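Side-chain contact in 3-dehydroshikimate dehydratase (Bacillus anthracis, PDB 3DX5), which converts 3-dehydroshikimate to 3,4-dihydroxybenzoate with the loss of water, a manganese-dependent step in the biosynthesis of the siderophore petrobactin: residues H175-G180 with G232-D237. Residues are numbered along the deposited sequence; the frame is centred on the assembly and turned at random.
Sequences HIWESG and GIVNYD. With DHB (3,4-dihydroxybenzoic acid), chain D.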
# COMPACT_ATOMS: atom_id res chain seq x y z
N HIS A 175 10.57 -3.38 -17.70
CA HIS A 175 11.02 -2.01 -17.75
C HIS A 175 12.14 -1.80 -18.74
O HIS A 175 12.25 -0.73 -19.32
CB HIS A 175 11.39 -1.49 -16.36
CG HIS A 175 10.19 -1.38 -15.47
ND1 HIS A 175 9.05 -0.71 -15.85
CD2 HIS A 175 9.92 -1.93 -14.26
CE1 HIS A 175 8.14 -0.80 -14.89
NE2 HIS A 175 8.64 -1.54 -13.91
N ILE A 176 12.95 -2.82 -18.93
CA ILE A 176 14.01 -2.77 -19.91
C ILE A 176 13.39 -2.67 -21.31
O ILE A 176 13.77 -1.80 -22.10
CB ILE A 176 14.95 -4.02 -19.71
CG1 ILE A 176 16.13 -3.60 -18.85
CG2 ILE A 176 15.39 -4.62 -21.03
CD1 ILE A 176 17.00 -2.48 -19.46
N TRP A 177 12.40 -3.51 -21.58
CA TRP A 177 11.67 -3.50 -22.84
C TRP A 177 10.99 -2.13 -23.09
O TRP A 177 11.04 -1.57 -24.19
CB TRP A 177 10.64 -4.62 -22.82
CG TRP A 177 9.81 -4.63 -24.06
CD1 TRP A 177 10.13 -5.23 -25.25
CD2 TRP A 177 8.54 -4.02 -24.24
NE1 TRP A 177 9.13 -5.02 -26.16
CE2 TRP A 177 8.14 -4.28 -25.57
CE3 TRP A 177 7.69 -3.28 -23.40
CZ2 TRP A 177 6.92 -3.83 -26.09
CZ3 TRP A 177 6.47 -2.82 -23.92
CH2 TRP A 177 6.11 -3.10 -25.25
N GLU A 178 10.37 -1.59 -22.05
CA GLU A 178 9.74 -0.28 -22.07
C GLU A 178 10.72 0.79 -22.51
O GLU A 178 10.33 1.67 -23.23
CB GLU A 178 9.19 0.04 -20.66
CG GLU A 178 8.74 1.48 -20.41
CD GLU A 178 8.04 1.63 -19.04
OE1 GLU A 178 8.44 0.96 -18.07
OE2 GLU A 178 7.07 2.38 -18.95
N SER A 179 11.98 0.68 -22.12
CA SER A 179 12.97 1.70 -22.49
C SER A 179 13.34 1.60 -23.96
O SER A 179 14.03 2.45 -24.45
CB SER A 179 14.25 1.58 -21.65
OG SER A 179 15.06 0.49 -22.10
N GLY A 180 12.91 0.56 -24.66
CA GLY A 180 13.23 0.43 -26.07
C GLY A 180 14.38 -0.53 -26.32
O GLY A 180 14.67 -0.81 -27.44
N GLY A 232 1.51 -11.75 -22.50
CA GLY A 232 1.80 -10.35 -22.80
C GLY A 232 2.74 -10.10 -23.97
O GLY A 232 3.12 -11.03 -24.66
N ILE A 233 3.12 -8.84 -24.17
CA ILE A 233 3.88 -8.41 -25.35
C ILE A 233 5.39 -8.73 -25.22
O ILE A 233 6.03 -9.02 -26.22
CB ILE A 233 3.58 -6.91 -25.73
CG1 ILE A 233 4.19 -6.49 -27.07
CG2 ILE A 233 3.98 -5.94 -24.63
CD1 ILE A 233 3.61 -7.28 -28.35
N VAL A 234 5.95 -8.69 -24.02
CA VAL A 234 7.33 -9.12 -23.82
C VAL A 234 7.44 -10.64 -24.01
O VAL A 234 6.57 -11.39 -23.54
CB VAL A 234 7.86 -8.73 -22.44
CG1 VAL A 234 9.35 -9.15 -22.28
CG2 VAL A 234 7.69 -7.24 -22.21
N ASN A 235 8.49 -11.07 -24.71
CA ASN A 235 8.69 -12.47 -25.06
C ASN A 235 9.50 -13.17 -23.97
O ASN A 235 10.75 -13.14 -23.97
CB ASN A 235 9.38 -12.60 -26.45
CG ASN A 235 9.35 -14.02 -27.01
OD1 ASN A 235 9.38 -14.99 -26.29
ND2 ASN A 235 9.29 -14.12 -28.31
N TYR A 236 8.78 -13.79 -23.03
CA TYR A 236 9.39 -14.53 -21.93
C TYR A 236 10.01 -15.88 -22.36
O TYR A 236 10.90 -16.38 -21.67
CB TYR A 236 8.44 -14.60 -20.70
CG TYR A 236 8.60 -13.35 -19.89
CD1 TYR A 236 7.80 -12.23 -20.13
CD2 TYR A 236 9.64 -13.23 -18.96
CE1 TYR A 236 8.00 -11.03 -19.41
CE2 TYR A 236 9.87 -12.02 -18.27
CZ TYR A 236 9.02 -10.95 -18.47
OH TYR A 236 9.29 -9.78 -17.80
N ASP A 237 9.56 -16.45 -23.48
CA ASP A 237 10.20 -17.67 -24.02
C ASP A 237 11.67 -17.42 -24.32
O ASP A 237 12.53 -18.18 -23.90
CB ASP A 237 9.50 -18.21 -25.29
CG ASP A 237 8.22 -18.96 -24.96
OD1 ASP A 237 8.27 -19.90 -24.14
OD2 ASP A 237 7.15 -18.58 -25.49
C1 DHB D . 7.92 -1.42 -7.62
C2 DHB D . 8.59 -2.24 -8.52
C3 DHB D . 8.26 -2.22 -9.88
O3 DHB D . 8.88 -3.00 -10.82
C4 DHB D . 7.22 -1.29 -10.33
O4 DHB D . 6.94 -1.30 -11.65
C5 DHB D . 6.58 -0.45 -9.43
C6 DHB D . 6.93 -0.53 -8.07
C DHB D . 8.29 -1.48 -6.15
O1 DHB D . 7.77 -0.76 -5.29
O2 DHB D . 9.19 -2.37 -5.74
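Trp177 lays its indole against Val234 and Ile233, and this apolar touch is all that joins 175-180 to 232-237; no hydrogen bond crosses. Val234 CG2 sits over one face of the five-membered ring, 4.1 Å from its centroid, a CH-pi contact offset toward the rim. Ile233 reaches the far end of the benzo ring, its CG2 3.6 Å from Trp177 CH2, with the two side chains crossing at about a right angle. Trp177 has CG anti to its own N (chi1 178°), which carries the indole toward the loop that leads into helix 236-243. Asn235 N-caps that helix, its OD1 accepting from Glu238 N.

On the 175-180 side the polar chemistry faces the ligand. His175 ND1 donates to Glu178 OE1 at 2.8 Å, nearly straight (166°) and in the imidazole plane. On the other nitrogen, His175 NE2 is hydrogen-bonded to O4 of the bound 3,4-dihydroxybenzoic acid (2.8 Å), with a weak, longer bond to O3.

Chemically the helix is two-sided: within the TIM-barrel fold, Trp177 makes apolar and CH-pi contacts that join the helix after strand 167-172 to the loop ahead of helix 236-243, while Glu178 helps fix the rotation of the substrate-binding His175, presenting NE2 to O4 and O3.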